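Local atomic coordinates of thermophilic dibenzothiophene desulfurization enzyme C (PDB entry 5XDC), a protein that probably oxidises dibenzothiophene to its sulfoxide and then its sulfone, using reduced FMN and molecular oxygen. Residues G53-L58 with R121-N126; E68-V73 with R319-W324. All coordinates share one frame; numbering follows the deposited sequence. Where two conformers were deposited one is given.

Overall arrangement
Starting from the N terminus, the chain leaves helix 43-52, runs through residues 53-58 in the loop behind it and enters helix 70-83 at residues 68-73. Contact 1 closes a mostly helical loop of 62 residues, bringing the turn after helix 43-52 against the entry to strand 124-127 of the mixed sheet. Contact 2 reaches much farther, across 245 residues, and ties the start of helix 70-83 to the last turns of helix 293-324. Because their segments alternate along the chain, the two loops cross. The contacts also touch directly: Leu58 packs on Trp70, and Leu57 O lies 2.8 Å from Glu68 N, a probable hydrogen bond.

Contact 1: G53-L58 with R121-N126; sequences GLLTLL and RWFLGN
Gly53, the first residue past helix 43-52, lies loosely beside the guanidinium of Arg121, whose NH1, in one of two deposited conformers, is 3.9 Å from Gly53 N without a hydrogen bond. In that conformer NH1 bonds instead to Arg50 O. Glycine suits this place because at its backbone angles, with phi 83°, a CB would be jammed against the carbonyl O of the residue before. Leu54 and Leu55 form a short 3-10 turn, and Leu55 carries the contact, its two methyls dividing the work. Leu55 CD2 stands over the centre of the Phe123 ring, 3.8 Å from the centroid and only 5° off the normal, a CH-pi contact. Leu55 CD1 reaches Trp122 O at 3.3 Å and the ring atom CD2 of Phe123 at 3.8 Å. The branched leucine can therefore cover a ring face and the adjoining backbone together. Phe123 swings its CG anti to the backbone N (chi1 -154°), and its side chain crosses that of Leu55 at about a right angle, presenting a face to the methyl. Thr56 fastens the turn by bonding back twice to Gly53 O, through its backbone N and through its hydroxyl OG1 at 2.7 Å, the latter in the carbonyl plane. Arg121 ends helix 107-119 in a Schellman motif, its positive phi turning the chain toward the sheet. Arg46 of helix 43-52 makes a cation-pi contact with Phe123, and Ile49 touches both Leu55 and Phe123. His94 of helix 85-104 bonds Leu55 O and Leu124 N, bridging this turn to strand 124-127, which holds Asn126 of the FMN site.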
loop_
_atom_site.group_PDB
_atom_site.type_symbol
_atom_site.label_atom_id
_atom_site.label_comp_id
_atom_site.label_asym_id
_atom_site.label_seq_id
_atom_site.Cartn_x
_atom_site.Cartn_y
_atom_site.Cartn_z
ATOM N N GLY B 53 36.747 -13.064 -17.588
ATOM C CA GLY B 53 36.405 -14.466 -17.682
ATOM C C GLY B 53 34.984 -14.823 -17.282
ATOM O O GLY B 53 34.533 -15.930 -17.589
ATOM N N LEU B 54 34.232 -13.910 -16.656
ATOM C CA LEU B 54 32.927 -14.282 -16.125
ATOM C C LEU B 54 31.898 -14.626 -17.206
ATOM O O LEU B 54 30.923 -15.323 -16.908
ATOM C CB LEU B 54 32.383 -13.169 -15.224
ATOM C CG LEU B 54 33.202 -12.854 -13.970
ATOM C CD1 LEU B 54 32.469 -11.804 -13.133
ATOM C CD2 LEU B 54 33.489 -14.100 -13.147
ATOM N N LEU B 55 32.086 -14.193 -18.456
ATOM C CA LEU B 55 31.145 -14.604 -19.496
ATOM C C LEU B 55 31.149 -16.116 -19.688
ATOM O O LEU B 55 30.189 -16.667 -20.239
ATOM C CB LEU B 55 31.454 -13.902 -20.823
ATOM C CG LEU B 55 31.355 -12.369 -20.821
ATOM C CD1 LEU B 55 32.013 -11.718 -22.051
ATOM C CD2 LEU B 55 29.897 -11.908 -20.726
ATOM N N THR B 56 32.201 -16.803 -19.230
ATOM C CA THR B 56 32.305 -18.249 -19.347
ATOM C C THR B 56 31.842 -18.974 -18.083
ATOM O O THR B 56 32.131 -20.161 -17.925
ATOM C CB THR B 56 33.748 -18.658 -19.672
ATOM O OG1 THR B 56 34.575 -18.494 -18.519
ATOM C CG2 THR B 56 34.328 -17.817 -20.804
ATOM N N LEU B 57 31.113 -18.288 -17.189
ATOM C CA LEU B 57 30.744 -18.877 -15.898
ATOM C C LEU B 57 30.095 -20.246 -16.034
ATOM O O LEU B 57 30.358 -21.140 -15.222
ATOM C CB LEU B 57 29.805 -17.935 -15.125
ATOM C CG LEU B 57 30.516 -16.915 -14.232
ATOM C CD1 LEU B 57 29.581 -15.777 -13.809
ATOM C CD2 LEU B 57 31.076 -17.609 -12.983
ATOM N N LEU B 58 29.212 -20.427 -17.011
ATOM C CA LEU B 58 28.420 -21.649 -17.106
ATOM C C LEU B 58 28.995 -22.665 -18.088
ATOM O O LEU B 58 28.445 -23.768 -18.201
ATOM C CB LEU B 58 26.971 -21.331 -17.499
ATOM C CG LEU B 58 26.144 -20.570 -16.458
ATOM C CD1 LEU B 58 24.803 -20.166 -17.053
ATOM C CD2 LEU B 58 25.940 -21.394 -15.198
ATOM N N ARG B 121 36.471 -14.715 -26.190
ATOM C CA ARG B 121 35.843 -13.869 -25.173
ATOM C C ARG B 121 34.496 -13.328 -25.659
ATOM O O ARG B 121 34.234 -12.123 -25.635
ATOM C CB ARG B 121 36.793 -12.747 -24.750
ATOM C CG ARG B 121 38.111 -13.305 -24.196
ATOM C CD ARG B 121 38.869 -12.327 -23.325
ATOM N NE ARG B 121 40.001 -12.969 -22.656
ATOM C CZ ARG B 121 39.943 -13.604 -21.483
ATOM N NH1 ARG B 121 38.799 -13.706 -20.797
ATOM N NH2 ARG B 121 41.052 -14.149 -20.988
ATOM N N TRP B 122 33.632 -14.244 -26.084
ATOM C CA TRP B 122 32.337 -13.877 -26.651
ATOM C C TRP B 122 31.412 -13.250 -25.617
ATOM O O TRP B 122 31.231 -13.778 -24.519
ATOM C CB TRP B 122 31.647 -15.092 -27.245
ATOM C CG TRP B 122 32.171 -15.518 -28.572
ATOM C CD1 TRP B 122 33.221 -14.973 -29.270
ATOM C CD2 TRP B 122 31.666 -16.583 -29.369
ATOM N NE1 TRP B 122 33.390 -15.646 -30.456
ATOM C CE2 TRP B 122 32.450 -16.639 -30.540
ATOM C CE3 TRP B 122 30.627 -17.507 -29.206
ATOM C CZ2 TRP B 122 32.213 -17.574 -31.548
ATOM C CZ3 TRP B 122 30.398 -18.439 -30.207
ATOM C CH2 TRP B 122 31.193 -18.469 -31.356
ATOM N N PHE B 123 30.806 -12.137 -26.008
ATOM C CA PHE B 123 29.734 -11.462 -25.286
ATOM C C PHE B 123 28.527 -11.573 -26.214
ATOM O O PHE B 123 28.549 -11.027 -27.320
ATOM C CB PHE B 123 30.141 -10.014 -25.005
ATOM C CG PHE B 123 29.492 -9.381 -23.797
ATOM C CD1 PHE B 123 28.170 -9.607 -23.488
ATOM C CD2 PHE B 123 30.225 -8.522 -22.994
ATOM C CE1 PHE B 123 27.592 -8.983 -22.381
ATOM C CE2 PHE B 123 29.650 -7.905 -21.901
ATOM C CZ PHE B 123 28.334 -8.153 -21.599
ATOM N N LEU B 124 27.513 -12.337 -25.812
ATOM C CA LEU B 124 26.393 -12.681 -26.688
ATOM C C LEU B 124 25.333 -11.591 -26.671
ATOM O O LEU B 124 25.032 -11.016 -25.616
ATOM C CB LEU B 124 25.758 -14.013 -26.278
ATOM C CG LEU B 124 26.660 -15.254 -26.236
ATOM C CD1 LEU B 124 25.914 -16.444 -25.650
ATOM C CD2 LEU B 124 27.157 -15.589 -27.626
ATOM N N GLY B 125 24.769 -11.314 -27.851
ATOM C CA GLY B 125 23.670 -10.383 -27.997
ATOM C C GLY B 125 22.409 -11.064 -28.514
ATOM O O GLY B 125 22.415 -12.233 -28.923
ATOM N N ASN B 126 21.307 -10.303 -28.497
ATOM C CA ASN B 126 19.977 -10.854 -28.697
ATOM C C ASN B 126 19.266 -10.091 -29.806
ATOM O O ASN B 126 19.234 -8.855 -29.783
ATOM C CB ASN B 126 19.194 -10.774 -27.378
ATOM C CG ASN B 126 17.872 -11.452 -27.448
ATOM O OD1 ASN B 126 16.852 -10.811 -27.701
ATOM N ND2 ASN B 126 17.863 -12.762 -27.218
#

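Contact 2: E68-V73 with R319-W324; sequences ESWPTV and RVQELW. With SO4 (sulfate ion), chain K.
The N-terminus of helix 70-83, with Ser69 at its N-cap, is held against the last turns of helix 293-324. Gln321 OE1 takes the backbone N-H of Trp70 in a nearly straight bond (2.8 Å, 178°), although the donor lies above the amide carbonyl plane. Gln321 gets there with CG anti to its backbone N and a bend at chi2 (64°), while its CB lies against Pro71 CD; a glutamine suits because NE2 can meanwhile bond Glu325. Trp70 and Trp324 form a T-shaped pair, planes at 90°, in which Trp70 NE1 lies 3.2 Å from Trp324 CD2, above the centre of that indole. Val320 CG1 lies over one face of the Trp70 indole, 3.7 Å from Trp70 CG, a CH-pi contact suited to a short branched chain. This joins the N- and C-terminal helical regions of the acyl-CoA dehydrogenase fold, with Ile250 of helix 247-276 touching both tryptophans and Val320. Replacing Trp324 with an alanine would probably leave Trp70 NE1 without its aromatic face and open a gap there. Arg319, whose CB points away from residues 68-73, holds a sulfate, probably from the crystallisation liquor, by NH1 to O2 (2.9 Å) and NH2 to O4 (3.0 Å), shared with Arg326 and Gln333.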
loop_
_atom_site.group_PDB
_atom_site.type_symbol
_atom_site.label_atom_id
_atom_site.label_comp_id
_atom_site.label_asym_id
_atom_site.label_seq_id
_atom_site.Cartn_x
_atom_site.Cartn_y
_atom_site.Cartn_z
ATOM N N GLU B 68 30.926 -23.000 -13.191
ATOM C CA GLU B 68 30.186 -22.467 -12.062
ATOM C C GLU B 68 28.694 -22.745 -12.222
ATOM O O GLU B 68 28.244 -23.370 -13.184
ATOM C CB GLU B 68 30.477 -20.978 -11.912
ATOM C CG GLU B 68 31.553 -20.680 -10.918
ATOM C CD GLU B 68 31.082 -20.851 -9.471
ATOM O OE1 GLU B 68 29.906 -21.251 -9.233
ATOM O OE2 GLU B 68 31.895 -20.574 -8.577
ATOM N N SER B 69 27.906 -22.274 -11.253
ATOM C CA SER B 69 26.498 -22.601 -11.145
ATOM C C SER B 69 25.629 -21.363 -11.345
ATOM O O SER B 69 26.094 -20.225 -11.240
ATOM C CB SER B 69 26.198 -23.195 -9.769
ATOM O OG SER B 69 26.391 -22.180 -8.788
ATOM N N TRP B 70 24.352 -21.614 -11.591
ATOM C CA TRP B 70 23.394 -20.516 -11.708
ATOM C C TRP B 70 23.314 -19.657 -10.451
ATOM O O TRP B 70 23.269 -18.419 -10.584
ATOM C CB TRP B 70 22.027 -21.084 -12.097
ATOM C CG TRP B 70 21.881 -21.318 -13.559
ATOM C CD1 TRP B 70 21.850 -22.522 -14.206
ATOM C CD2 TRP B 70 21.739 -20.314 -14.572
ATOM N NE1 TRP B 70 21.687 -22.326 -15.553
ATOM C CE2 TRP B 70 21.629 -20.981 -15.807
ATOM C CE3 TRP B 70 21.703 -18.918 -14.550
ATOM C CZ2 TRP B 70 21.464 -20.301 -17.007
ATOM C CZ3 TRP B 70 21.544 -18.240 -15.749
ATOM C CH2 TRP B 70 21.442 -18.930 -16.959
ATOM N N PRO B 71 23.322 -20.204 -9.227
ATOM C CA PRO B 71 23.401 -19.319 -8.049
ATOM C C PRO B 71 24.520 -18.284 -8.119
ATOM O O PRO B 71 24.306 -17.110 -7.792
ATOM C CB PRO B 71 23.591 -20.322 -6.896
ATOM C CG PRO B 71 22.803 -21.502 -7.337
ATOM C CD PRO B 71 23.041 -21.596 -8.839
ATOM N N THR B 72 25.718 -18.685 -8.553
ATOM C CA THR B 72 26.817 -17.740 -8.708
ATOM C C THR B 72 26.517 -16.702 -9.787
ATOM O O THR B 72 26.784 -15.507 -9.605
ATOM C CB THR B 72 28.101 -18.505 -9.039
ATOM O OG1 THR B 72 28.407 -19.367 -7.933
ATOM C CG2 THR B 72 29.254 -17.559 -9.270
ATOM N N VAL B 73 26.014 -17.152 -10.935
ATOM C CA VAL B 73 25.650 -16.238 -12.016
ATOM C C VAL B 73 24.644 -15.201 -11.519
ATOM O O VAL B 73 24.823 -13.996 -11.719
ATOM C CB VAL B 73 25.086 -17.029 -13.208
ATOM C CG1 VAL B 73 24.540 -16.082 -14.267
ATOM C CG2 VAL B 73 26.161 -17.951 -13.809
ATOM N N ARG B 319 17.121 -24.065 -7.206
ATOM C CA ARG B 319 16.246 -24.955 -7.950
ATOM C C ARG B 319 16.507 -24.867 -9.451
ATOM O O ARG B 319 16.458 -25.881 -10.155
ATOM C CB ARG B 319 14.790 -24.626 -7.630
ATOM C CG ARG B 319 13.795 -25.534 -8.292
ATOM C CD ARG B 319 14.051 -27.017 -7.973
ATOM N NE ARG B 319 12.959 -27.838 -8.474
ATOM C CZ ARG B 319 12.906 -29.162 -8.381
ATOM N NH1 ARG B 319 13.887 -29.827 -7.803
ATOM N NH2 ARG B 319 11.863 -29.819 -8.864
ATOM N N VAL B 320 16.781 -23.668 -9.966
ATOM C CA VAL B 320 17.199 -23.551 -11.364
ATOM C C VAL B 320 18.380 -24.480 -11.634
ATOM O O VAL B 320 18.413 -25.207 -12.636
ATOM C CB VAL B 320 17.559 -22.094 -11.702
ATOM C CG1 VAL B 320 18.281 -22.028 -13.054
ATOM C CG2 VAL B 320 16.312 -21.214 -11.696
ATOM N N GLN B 321 19.387 -24.428 -10.761
ATOM C CA GLN B 321 20.584 -25.242 -10.961
ATOM C C GLN B 321 20.239 -26.725 -10.932
ATOM O O GLN B 321 20.735 -27.502 -11.761
ATOM C CB GLN B 321 21.634 -24.910 -9.907
ATOM C CG GLN B 321 22.935 -25.699 -10.052
ATOM C CD GLN B 321 23.661 -25.377 -11.346
ATOM O OE1 GLN B 321 23.548 -24.269 -11.876
ATOM N NE2 GLN B 321 24.412 -26.340 -11.861
ATOM N N GLU B 322 19.381 -27.138 -9.996
ATOM C CA GLU B 322 19.020 -28.554 -9.908
ATOM C C GLU B 322 18.403 -29.041 -11.215
ATOM O O GLU B 322 18.782 -30.094 -11.744
ATOM C CB GLU B 322 18.066 -28.789 -8.730
ATOM C CG GLU B 322 17.583 -30.239 -8.602
ATOM C CD GLU B 322 18.622 -31.168 -7.996
ATOM O OE1 GLU B 322 19.777 -30.729 -7.805
ATOM O OE2 GLU B 322 18.278 -32.339 -7.711
ATOM N N LEU B 323 17.451 -28.285 -11.764
ATOM C CA LEU B 323 16.787 -28.736 -12.980
ATOM C C LEU B 323 17.671 -28.570 -14.211
ATOM O O LEU B 323 17.525 -29.328 -15.174
ATOM C CB LEU B 323 15.465 -27.995 -13.164
ATOM C CG LEU B 323 14.410 -28.248 -12.074
ATOM C CD1 LEU B 323 13.144 -27.542 -12.416
ATOM C CD2 LEU B 323 14.139 -29.744 -11.870
ATOM N N TRP B 324 18.579 -27.595 -14.190
ATOM C CA TRP B 324 19.557 -27.415 -15.264
ATOM C C TRP B 324 20.449 -28.633 -15.425
ATOM O O TRP B 324 20.904 -28.922 -16.539
ATOM C CB TRP B 324 20.406 -26.199 -14.942
ATOM C CG TRP B 324 21.541 -25.806 -15.856
ATOM C CD1 TRP B 324 22.874 -25.975 -15.618
ATOM C CD2 TRP B 324 21.443 -25.101 -17.097
ATOM N NE1 TRP B 324 23.611 -25.427 -16.637
ATOM C CE2 TRP B 324 22.754 -24.886 -17.558
ATOM C CE3 TRP B 324 20.373 -24.622 -17.859
ATOM C CZ2 TRP B 324 23.025 -24.212 -18.747
ATOM C CZ3 TRP B 324 20.644 -23.961 -19.041
ATOM C CH2 TRP B 324 21.955 -23.763 -19.473
HETATM S S SO4 K . 12.397 -33.534 -7.970
HETATM O O1 SO4 K . 11.927 -34.143 -6.726
HETATM O O2 SO4 K . 13.564 -32.699 -7.683
HETATM O O3 SO4 K . 12.783 -34.584 -8.916
HETATM O O4 SO4 K . 11.290 -32.771 -8.542
#